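Local coordinates for protein endoglucanase (Clostridium thermocellum, PDB 2E4T) that hydrolyses internal beta-1,4-glucosidic bonds of cellulosic substrates and xyloglucan, this chain being its family 44 glycoside hydrolase part, at residues Asp184-Pro187 against Ala188-Ser191; Ser68-Tyr71 against Leu72-Asp75; Ala129-Ser132 against Arg133-Glu136. All blocks are in the same frame, centred on the assembly; numbering follows the deposited sequence.

Contact 1 (Asp184-Pro187 against Ala188-Ser191); sequences DNEP and ALWS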
ATOM      1  N   ASP A 184      -0.900   8.124  11.958  1.00  5.31           N
ATOM      2  CA  ASP A 184       0.143   9.017  11.418  1.00  5.19           C
ATOM      3  C   ASP A 184       0.933   8.309  10.298  1.00  4.79           C
ATOM      4  O   ASP A 184       0.368   7.471   9.561  1.00  6.09           O
ATOM      5  CB  ASP A 184       0.987   9.600  12.573  1.00  5.34           C
ATOM      6  CG  ASP A 184       1.563  10.970  12.319  1.00  5.30           C
ATOM      7  OD1 ASP A 184       2.490  11.063  11.473  1.00  5.29           O
ATOM      8  OD2 ASP A 184       1.101  11.948  12.972  1.00  6.36           O
ATOM      9  N   ASN A 185       2.181   8.722  10.146  1.00  4.85           N
ATOM     10  CA  ASN A 185       2.989   8.347   9.000  1.00  4.71           C
ATOM     11  C   ASN A 185       4.455   8.347   9.466  1.00  4.69           C
ATOM     12  O   ASN A 185       4.933   9.324  10.013  1.00  5.52           O
ATOM     13  CB  ASN A 185       2.854   9.444   7.908  1.00  5.12           C
ATOM     14  CG  ASN A 185       3.625   9.070   6.652  1.00  5.04           C
ATOM     15  OD1 ASN A 185       3.283   8.049   5.974  1.00  6.84           O
ATOM     16  ND2 ASN A 185       4.690   9.806   6.362  1.00  5.69           N
ATOM     17  N   GLU A 186       5.152   7.233   9.219  1.00  4.76           N
ATOM     18  CA  GLU A 186       6.612   7.159   9.372  1.00  5.05           C
ATOM     19  C   GLU A 186       7.073   7.766  10.694  1.00  4.76           C
ATOM     20  O   GLU A 186       7.911   8.682  10.734  1.00  4.86           O
ATOM     21  CB  GLU A 186       7.342   7.767   8.166  1.00  4.88           C
ATOM     22  CG  GLU A 186       6.961   7.006   6.886  1.00  5.40           C
ATOM     23  CD  GLU A 186       7.755   7.379   5.678  1.00  5.48           C
ATOM     24  OE1 GLU A 186       8.543   8.370   5.692  1.00  6.22           O
ATOM     25  OE2 GLU A 186       7.584   6.659   4.637  1.00  5.82           O
ATOM     26  N   PRO A 187       6.658   7.183  11.824  1.00  4.77           N
ATOM     27  CA  PRO A 187       7.013   7.769  13.131  1.00  4.84           C
ATOM     28  C   PRO A 187       8.506   7.772  13.390  1.00  5.09           C
ATOM     29  O   PRO A 187       8.997   8.711  14.081  1.00  5.37           O
ATOM     30  CB  PRO A 187       6.251   6.869  14.132  1.00  5.61           C
ATOM     31  CG  PRO A 187       6.047   5.563  13.377  1.00  5.85           C
ATOM     32  CD  PRO A 187       5.757   6.021  11.956  1.00  4.95           C
ATOM     33  N   ALA A 188       9.265   6.764  12.931  1.00  5.17           N
ATOM     34  CA  ALA A 188      10.690   6.778  13.144  1.00  5.22           C
ATOM     35  C   ALA A 188      11.393   7.876  12.361  1.00  5.14           C
ATOM     36  O   ALA A 188      12.575   8.149  12.637  1.00  6.39           O
ATOM     37  CB  ALA A 188      11.323   5.415  12.887  1.00  6.00           C
ATOM     38  N   LEU A 189      10.689   8.488  11.410  1.00  5.19           N
ATOM     39  CA  LEU A 189      11.222   9.673  10.691  1.00  5.35           C
ATOM     40  C   LEU A 189      10.594  10.974  11.220  1.00  5.16           C
ATOM     41  O   LEU A 189      10.964  12.038  10.707  1.00  5.81           O
ATOM     42  CB  LEU A 189      11.062   9.553   9.192  1.00  5.17           C
ATOM     43  CG  LEU A 189      11.865   8.398   8.569  1.00  6.33           C
ATOM     44  CD1 LEU A 189      11.749   8.458   7.052  1.00  7.08           C
ATOM     45  CD2 LEU A 189      13.328   8.382   8.998  1.00  8.45           C
ATOM     46  N   TRP A 190       9.746  10.957  12.248  1.00  5.30           N
ATOM     47  CA  TRP A 190       9.188  12.219  12.739  1.00  5.27           C
ATOM     48  C   TRP A 190      10.299  13.227  13.035  1.00  5.17           C
ATOM     49  O   TRP A 190      10.169  14.428  12.712  1.00  5.79           O
ATOM     50  CB  TRP A 190       8.344  12.000  13.991  1.00  5.45           C
ATOM     51  CG  TRP A 190       7.009  11.406  13.782  1.00  5.16           C
ATOM     52  CD1 TRP A 190       6.251  11.398  12.639  1.00  5.53           C
ATOM     53  CD2 TRP A 190       6.200  10.797  14.802  1.00  5.03           C
ATOM     54  NE1 TRP A 190       5.024  10.794  12.869  1.00  5.46           N
ATOM     55  CE2 TRP A 190       4.959  10.430  14.202  1.00  5.30           C
ATOM     56  CE3 TRP A 190       6.411  10.519  16.155  1.00  5.65           C
ATOM     57  CZ2 TRP A 190       3.940   9.800  14.941  1.00  5.79           C
ATOM     58  CZ3 TRP A 190       5.399   9.896  16.891  1.00  5.60           C
ATOM     59  CH2 TRP A 190       4.179   9.555  16.287  1.00  5.77           C
ATOM     60  N   SER A 191      11.362  12.780  13.722  1.00  5.45           N
ATOM     61  CA  SER A 191      12.385  13.739  14.133  1.00  5.91           C
ATOM     62  C   SER A 191      13.247  14.255  12.954  1.00  6.01           C
ATOM     63  O   SER A 191      13.976  15.241  13.146  1.00  7.09           O
ATOM     64  CB  SER A 191      13.288  13.089  15.169  1.00  6.87           C
ATOM     65  OG  SER A 191      13.882  11.910  14.600  1.00  7.40           O
TER
HETATM   66  O   HOH W   1      11.251  10.084  15.227  1.00  6.32           O
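Asp-184 OD1 is gripped by two N-H groups of this stretch. Trp-190 NE1 donates to Asp-184 OD1 at 2.9 Å, with an N-H...O angle of 150°. This donor meets the oxygen from above the carboxylate plane, and ring and carboxylate planes stand 77° apart. Asn-185 N gives the second bond, 2.7 Å to Asp-184 OD1, on the anti side. Thr-49 OG1 also bonds OD1, while OD2 takes the backbone N of Ala-111 and Ala-112. The buried carboxylate is thus held at both oxygens. Trp-190 CG lies anti to its carbonyl carbon (chi1 -75°), which lays the indole back over Pro-187. Pro-187 CA sits 3.4 Å from the centroid of the five-membered ring of Trp-190, almost on the ring normal. Pro-187 CB extends this packing to Trp-190 CE2. The backbone turns here into helix 190-193. Leu-189 N bonds to Glu-186 O at 2.9 Å, and Trp-190 N to Pro-187 O at 3.0 Å. A water links Pro-187 O to Ser-191 N. An Asn-Glu-Pro sequence after the fourth barrel strand is found in clan A glycoside hydrolases, so the site is probably at the active-site end of this TIM-like barrel.

Contact 2 (Ser68-Tyr71 against Leu72-Asp75); sequences SDTY and LLED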
ATOM      1  N   SER A  68       4.037  26.076   6.976  1.00  5.92           N
ATOM      2  CA  SER A  68       2.614  25.825   7.188  1.00  5.84           C
ATOM      3  C   SER A  68       1.835  26.629   6.159  1.00  5.97           C
ATOM      4  O   SER A  68       2.054  27.847   6.018  1.00  7.14           O
ATOM      5  CB  SER A  68       2.168  26.289   8.563  1.00  6.50           C
ATOM      6  OG  SER A  68       2.524  25.293   9.549  1.00  6.19           O
ATOM      7  N   ASP A  69       0.928  25.961   5.419  1.00  6.55           N
ATOM      8  CA  ASP A  69       0.275  26.627   4.306  1.00  6.66           C
ATOM      9  C   ASP A  69      -0.962  25.817   3.876  1.00  6.73           C
ATOM     10  O   ASP A  69      -1.419  24.895   4.584  1.00  6.96           O
ATOM     11  CB  ASP A  69       1.290  26.745   3.160  1.00  8.61           C
ATOM     12  CG  ASP A  69       1.763  25.346   2.691  1.00  8.96           C
ATOM     13  OD1 ASP A  69       1.012  24.402   2.827  1.00  9.39           O
ATOM     14  OD2 ASP A  69       2.934  25.177   2.250  1.00 12.97           O
ATOM     15  N   THR A  70      -1.557  26.254   2.766  1.00  6.90           N
ATOM     16  CA  THR A  70      -2.768  25.663   2.208  1.00  7.15           C
ATOM     17  C   THR A  70      -2.464  24.573   1.146  1.00  7.05           C
ATOM     18  O   THR A  70      -3.370  24.208   0.382  1.00  7.64           O
ATOM     19  CB  THR A  70      -3.639  26.747   1.554  1.00  8.11           C
ATOM     20  OG1 THR A  70      -2.819  27.505   0.629  1.00  9.29           O
ATOM     21  CG2 THR A  70      -4.177  27.715   2.593  1.00  9.65           C
ATOM     22  N   TYR A  71      -1.261  23.996   1.162  1.00  7.11           N
ATOM     23  CA  TYR A  71      -0.902  23.029   0.121  1.00  7.11           C
ATOM     24  C   TYR A  71      -1.922  21.928  -0.057  1.00  6.76           C
ATOM     25  O   TYR A  71      -2.232  21.541  -1.201  1.00  7.60           O
ATOM     26  CB  TYR A  71       0.473  22.408   0.441  1.00  8.59           C
ATOM     27  CG  TYR A  71       0.842  21.271  -0.510  1.00  9.28           C
ATOM     28  CD1 TYR A  71       1.367  21.547  -1.767  1.00 13.18           C
ATOM     29  CD2 TYR A  71       0.612  19.942  -0.191  1.00  9.34           C
ATOM     30  CE1 TYR A  71       1.659  20.500  -2.663  1.00 14.17           C
ATOM     31  CE2 TYR A  71       0.933  18.886  -1.054  1.00 10.59           C
ATOM     32  CZ  TYR A  71       1.482  19.170  -2.261  1.00 12.42           C
ATOM     33  OH  TYR A  71       1.806  18.156  -3.141  1.00 15.27           O
ATOM     34  N   LEU A  72      -2.435  21.320   1.033  1.00  6.45           N
ATOM     35  CA  LEU A  72      -3.314  20.165   0.835  1.00  6.25           C
ATOM     36  C   LEU A  72      -4.660  20.589   0.230  1.00  6.67           C
ATOM     37  O   LEU A  72      -5.289  19.783  -0.473  1.00  7.59           O
ATOM     38  CB  LEU A  72      -3.511  19.356   2.109  1.00  6.81           C
ATOM     39  CG  LEU A  72      -2.305  18.559   2.546  1.00  6.88           C
ATOM     40  CD1 LEU A  72      -2.568  17.910   3.890  1.00  7.18           C
ATOM     41  CD2 LEU A  72      -1.932  17.481   1.485  1.00  8.11           C
ATOM     42  N   LEU A  73      -5.139  21.801   0.535  1.00  6.88           N
ATOM     43  CA  LEU A  73      -6.329  22.331  -0.098  1.00  6.83           C
ATOM     44  C   LEU A  73      -6.136  22.461  -1.614  1.00  7.31           C
ATOM     45  O   LEU A  73      -6.974  22.087  -2.435  1.00  8.32           O
ATOM     46  CB  LEU A  73      -6.702  23.694   0.500  1.00  7.23           C
ATOM     47  CG  LEU A  73      -7.233  23.627   1.923  1.00  7.42           C
ATOM     48  CD1 LEU A  73      -7.069  25.008   2.612  1.00  8.04           C
ATOM     49  CD2 LEU A  73      -8.669  23.151   1.933  1.00  7.11           C
ATOM     50  N   GLU A  74      -4.989  23.043  -1.997  1.00  7.56           N
ATOM     51  CA  GLU A  74      -4.681  23.274  -3.392  1.00  8.05           C
ATOM     52  C   GLU A  74      -4.427  21.959  -4.127  1.00  7.86           C
ATOM     53  O   GLU A  74      -5.063  21.681  -5.164  1.00  8.86           O
ATOM     54  CB  GLU A  74      -3.455  24.194  -3.480  1.00  9.08           C
ATOM     55  CG  GLU A  74      -3.733  25.542  -2.956  1.00 11.28           C
ATOM     56  CD  GLU A  74      -2.421  26.306  -2.857  1.00 13.48           C
ATOM     57  OE1 GLU A  74      -1.697  26.426  -3.879  1.00 16.53           O
ATOM     58  OE2 GLU A  74      -2.055  26.802  -1.774  1.00 14.70           O
ATOM     59  N   ASP A  75      -3.559  21.126  -3.586  1.00  8.13           N
ATOM     60  CA  ASP A  75      -3.212  19.871  -4.251  1.00  8.37           C
ATOM     61  C   ASP A  75      -4.389  18.920  -4.352  1.00  8.41           C
ATOM     62  O   ASP A  75      -4.483  18.150  -5.336  1.00 10.04           O
ATOM     63  CB  ASP A  75      -2.077  19.177  -3.549  1.00  9.67           C
ATOM     64  CG  ASP A  75      -1.603  17.955  -4.321  1.00 11.09           C
ATOM     65  OD1 ASP A  75      -0.991  18.155  -5.391  1.00 14.60           O
ATOM     66  OD2 ASP A  75      -1.862  16.812  -3.927  1.00 13.65           O
TER
HETATM   67  O   HOH W   2      -2.717  22.463   3.847  1.00  6.80           O
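Thr-70 OG1 donates to Glu-74 OE2 at 2.6 Å, one turn along the chain. The carboxylate accepts with its anti lone pair, on the side away from OE1. Thr-70 can reach it because OG1 lies between the backbone N and the carbonyl carbon (chi1 52°). The backbone joins the same two residues: Glu-74 N bonds to Thr-70 O at 3.1 Å. One residue on, Asp-75 N bonds to Tyr-71 O at 2.8 Å. Thr-70 occupies the N-cap position, but its hydroxyl caps no helix N-H. Instead Asp-69 OD1 accepts from Tyr-71 N at 2.8 Å, forming an Asx turn; OD1 also has a salt bridge with Arg-47. A water serves the next N-H, accepting from Leu-72 N and donating to Asp-69 O. The apolar contacts lie beside this network. Asp-75 CB sits over the Tyr-71 ring face, offset toward its rim and 4.0 Å from the ring centroid, and the carboxylate plane is only 8° from that of the ring. Tyr-71 CD2 also touches Leu-72 CD2 at 3.9 Å. Asp-69 OD1 lies 6.0 Å from Glu-74 OE2, and Arg-47 probably offsets the negative charge of Asp-69 there.

Contact 3 (Ala129-Ser132 against Arg133-Glu136); sequences APSS and RWKE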
ATOM      1  N   ALA A 129       7.097  23.094  18.457  1.00  6.02           N
ATOM      2  CA  ALA A 129       5.932  22.940  19.305  1.00  5.74           C
ATOM      3  C   ALA A 129       6.355  22.619  20.738  1.00  6.10           C
ATOM      4  O   ALA A 129       7.304  21.839  20.970  1.00  7.09           O
ATOM      5  CB  ALA A 129       5.082  21.788  18.766  1.00  6.38           C
ATOM      6  N   PRO A 130       5.575  23.103  21.735  1.00  7.16           N
ATOM      7  CA  PRO A 130       4.412  23.962  21.587  1.00  7.16           C
ATOM      8  C   PRO A 130       4.815  25.420  21.315  1.00  6.89           C
ATOM      9  O   PRO A 130       5.805  25.928  21.871  1.00  7.54           O
ATOM     10  CB  PRO A 130       3.716  23.862  22.955  1.00  8.23           C
ATOM     11  CG  PRO A 130       4.865  23.581  23.926  1.00  9.23           C
ATOM     12  CD  PRO A 130       5.797  22.672  23.147  1.00  8.83           C
ATOM     13  N   SER A 131       4.039  26.067  20.472  1.00  7.04           N
ATOM     14  CA  SER A 131       4.192  27.493  20.196  1.00  6.94           C
ATOM     15  C   SER A 131       2.906  27.991  19.565  1.00  7.01           C
ATOM     16  O   SER A 131       2.012  27.178  19.223  1.00  7.05           O
ATOM     17  CB  SER A 131       5.383  27.783  19.285  1.00  7.25           C
ATOM     18  OG  SER A 131       5.017  27.482  17.936  1.00  6.72           O
ATOM     19  N   SER A 132       2.842  29.290  19.292  1.00  7.72           N
ATOM     20  CA  SER A 132       1.672  29.855  18.643  1.00  8.12           C
ATOM     21  C   SER A 132       1.446  29.263  17.254  1.00  7.23           C
ATOM     22  O   SER A 132       0.332  29.399  16.704  1.00  8.45           O
ATOM     23  CB  SER A 132       1.827  31.387  18.484  1.00 10.42           C
ATOM     24  OG  SER A 132       2.867  31.701  17.609  1.00 14.03           O
ATOM     25  N   ARG A 133       2.467  28.623  16.669  1.00  6.21           N
ATOM     26  CA  ARG A 133       2.334  28.078  15.315  1.00  6.18           C
ATOM     27  C   ARG A 133       1.624  26.713  15.296  1.00  5.86           C
ATOM     28  O   ARG A 133       1.367  26.204  14.194  1.00  6.19           O
ATOM     29  CB  ARG A 133       3.707  27.932  14.658  1.00  6.37           C
ATOM     30  CG  ARG A 133       4.511  29.237  14.641  1.00  6.69           C
ATOM     31  CD  ARG A 133       3.816  30.396  13.957  1.00  7.12           C
ATOM     32  NE  ARG A 133       3.379  30.082  12.596  1.00  6.80           N
ATOM     33  CZ  ARG A 133       4.180  30.038  11.536  1.00  6.34           C
ATOM     34  NH1 ARG A 133       5.483  30.285  11.659  1.00  7.29           N
ATOM     35  NH2 ARG A 133       3.654  29.714  10.346  1.00  7.31           N
ATOM     36  N   TRP A 134       1.342  26.143  16.460  1.00  6.13           N
ATOM     37  CA  TRP A 134       0.839  24.770  16.526  1.00  5.79           C
ATOM     38  C   TRP A 134      -0.340  24.666  17.452  1.00  5.96           C
ATOM     39  O   TRP A 134      -0.435  25.402  18.470  1.00  7.11           O
ATOM     40  CB  TRP A 134       1.974  23.854  17.072  1.00  6.37           C
ATOM     41  CG  TRP A 134       3.210  23.858  16.258  1.00  5.67           C
ATOM     42  CD1 TRP A 134       4.389  24.460  16.571  1.00  5.87           C
ATOM     43  CD2 TRP A 134       3.415  23.238  14.972  1.00  5.73           C
ATOM     44  NE1 TRP A 134       5.328  24.263  15.597  1.00  6.12           N
ATOM     45  CE2 TRP A 134       4.752  23.513  14.583  1.00  5.92           C
ATOM     46  CE3 TRP A 134       2.575  22.533  14.096  1.00  6.25           C
ATOM     47  CZ2 TRP A 134       5.263  23.043  13.380  1.00  6.38           C
ATOM     48  CZ3 TRP A 134       3.080  22.096  12.892  1.00  6.88           C
ATOM     49  CH2 TRP A 134       4.419  22.349  12.548  1.00  6.70           C
ATOM     50  N   LYS A 135      -1.178  23.671  17.187  1.00  6.05           N
ATOM     51  CA  LYS A 135      -2.197  23.229  18.136  1.00  6.37           C
ATOM     52  C   LYS A 135      -1.839  21.824  18.619  1.00  5.72           C
ATOM     53  O   LYS A 135      -1.380  20.980  17.816  1.00  6.58           O
ATOM     54  CB  LYS A 135      -3.575  23.187  17.478  1.00  6.90           C
ATOM     55  CG  LYS A 135      -4.053  24.517  16.933  1.00  8.49           C
ATOM     56  CD  LYS A 135      -4.176  25.599  17.973  1.00  9.22           C
ATOM     57  CE  LYS A 135      -4.697  26.909  17.384  1.00 11.95           C
ATOM     58  NZ  LYS A 135      -4.786  27.964  18.465  1.00 14.30           N
ATOM     59  N   GLU A 136      -1.999  21.574  19.915  1.00  6.56           N
ATOM     60  CA  GLU A 136      -1.735  20.278  20.478  1.00  6.45           C
ATOM     61  C   GLU A 136      -2.856  19.295  20.130  1.00  6.37           C
ATOM     62  O   GLU A 136      -4.032  19.634  20.304  1.00  6.93           O
ATOM     63  CB  GLU A 136      -1.614  20.411  22.022  1.00  6.98           C
ATOM     64  CG  GLU A 136      -1.262  19.079  22.701  1.00  8.66           C
ATOM     65  CD  GLU A 136      -1.306  19.136  24.197  1.00  9.09           C
ATOM     66  OE1 GLU A 136      -0.880  20.163  24.782  1.00 10.25           O
ATOM     67  OE2 GLU A 136      -1.781  18.132  24.821  1.00 11.94           O
TER
HETATM   68  O   HOH W   3       1.366  24.566  20.611  1.00 10.87           O
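Arg-133 opens with its backbone N bonded to Ser-131 OG at 3.1 Å, with an N-H...O angle of 156°. This is an ST turn: the hydroxyl oxygen accepts from the backbone N two residues on. With chi1 at 78° the Ser-131 hydroxyl folds back against the main chain, within reach of Arg-133 N. It is also hydrogen-bonded to the carbonyl O of Glu-127, which lies outside the turn. The Arg-133 chain doubles back on itself beyond CG, and CB and CG pass close to Ser-131 OG. Its guanidinium group leaves the turn for Asp-118 and Glu-127, with salt bridges from NE and NH1.

Trp-134 follows and closes a type I beta turn from Ser-131. Its N bonds to Ser-131 O at 3.0 Å. Here the loop passes into strand 134-138, the middle strand of a small three-stranded sheet. A water braces the join, accepting from Ser-131 N at 3.1 Å and donating to Trp-134 O at 2.9 Å. The indole is packed on both faces. Ala-129 CB lies over one, 3.9 Å from the centroid of the five-membered ring of Trp-134, and touches CD1. Arg-133 CB lies over the opposite face, offset toward the rim. Ser-131 OG comes to Trp-134 CD1 obliquely, at 3.4 Å.

Lys-135 turns away from the turn, and its NZ bonds to the backbone O of Asp-153, a residue of the calcium site. The backbone of Glu-136 pairs with Val-156 of strand 155-157.

Overall arrangement
All three contacts are local turns leading into a helix or strand. Contact 1 is the buried one, at the end of barrel strand 180-183. Contact 2 lies on the surface and runs from a short sheet strand into helix 71-75. Contact 3 is partly buried and runs into the middle strand of another small sheet. Contacts 2 and 3 touch, with Ser-68 CB 4.1 Å from Arg-133 NH2. Contact 1 touches neither, its nearest atoms being about 11 Å from contact 2 and 10 Å from contact 3. A tryptophan is packed in contacts 1 and 3, but only in contact 1 does its N-H bond a carboxylate of the turn. Contact 2 instead joins a hydroxyl to an acid.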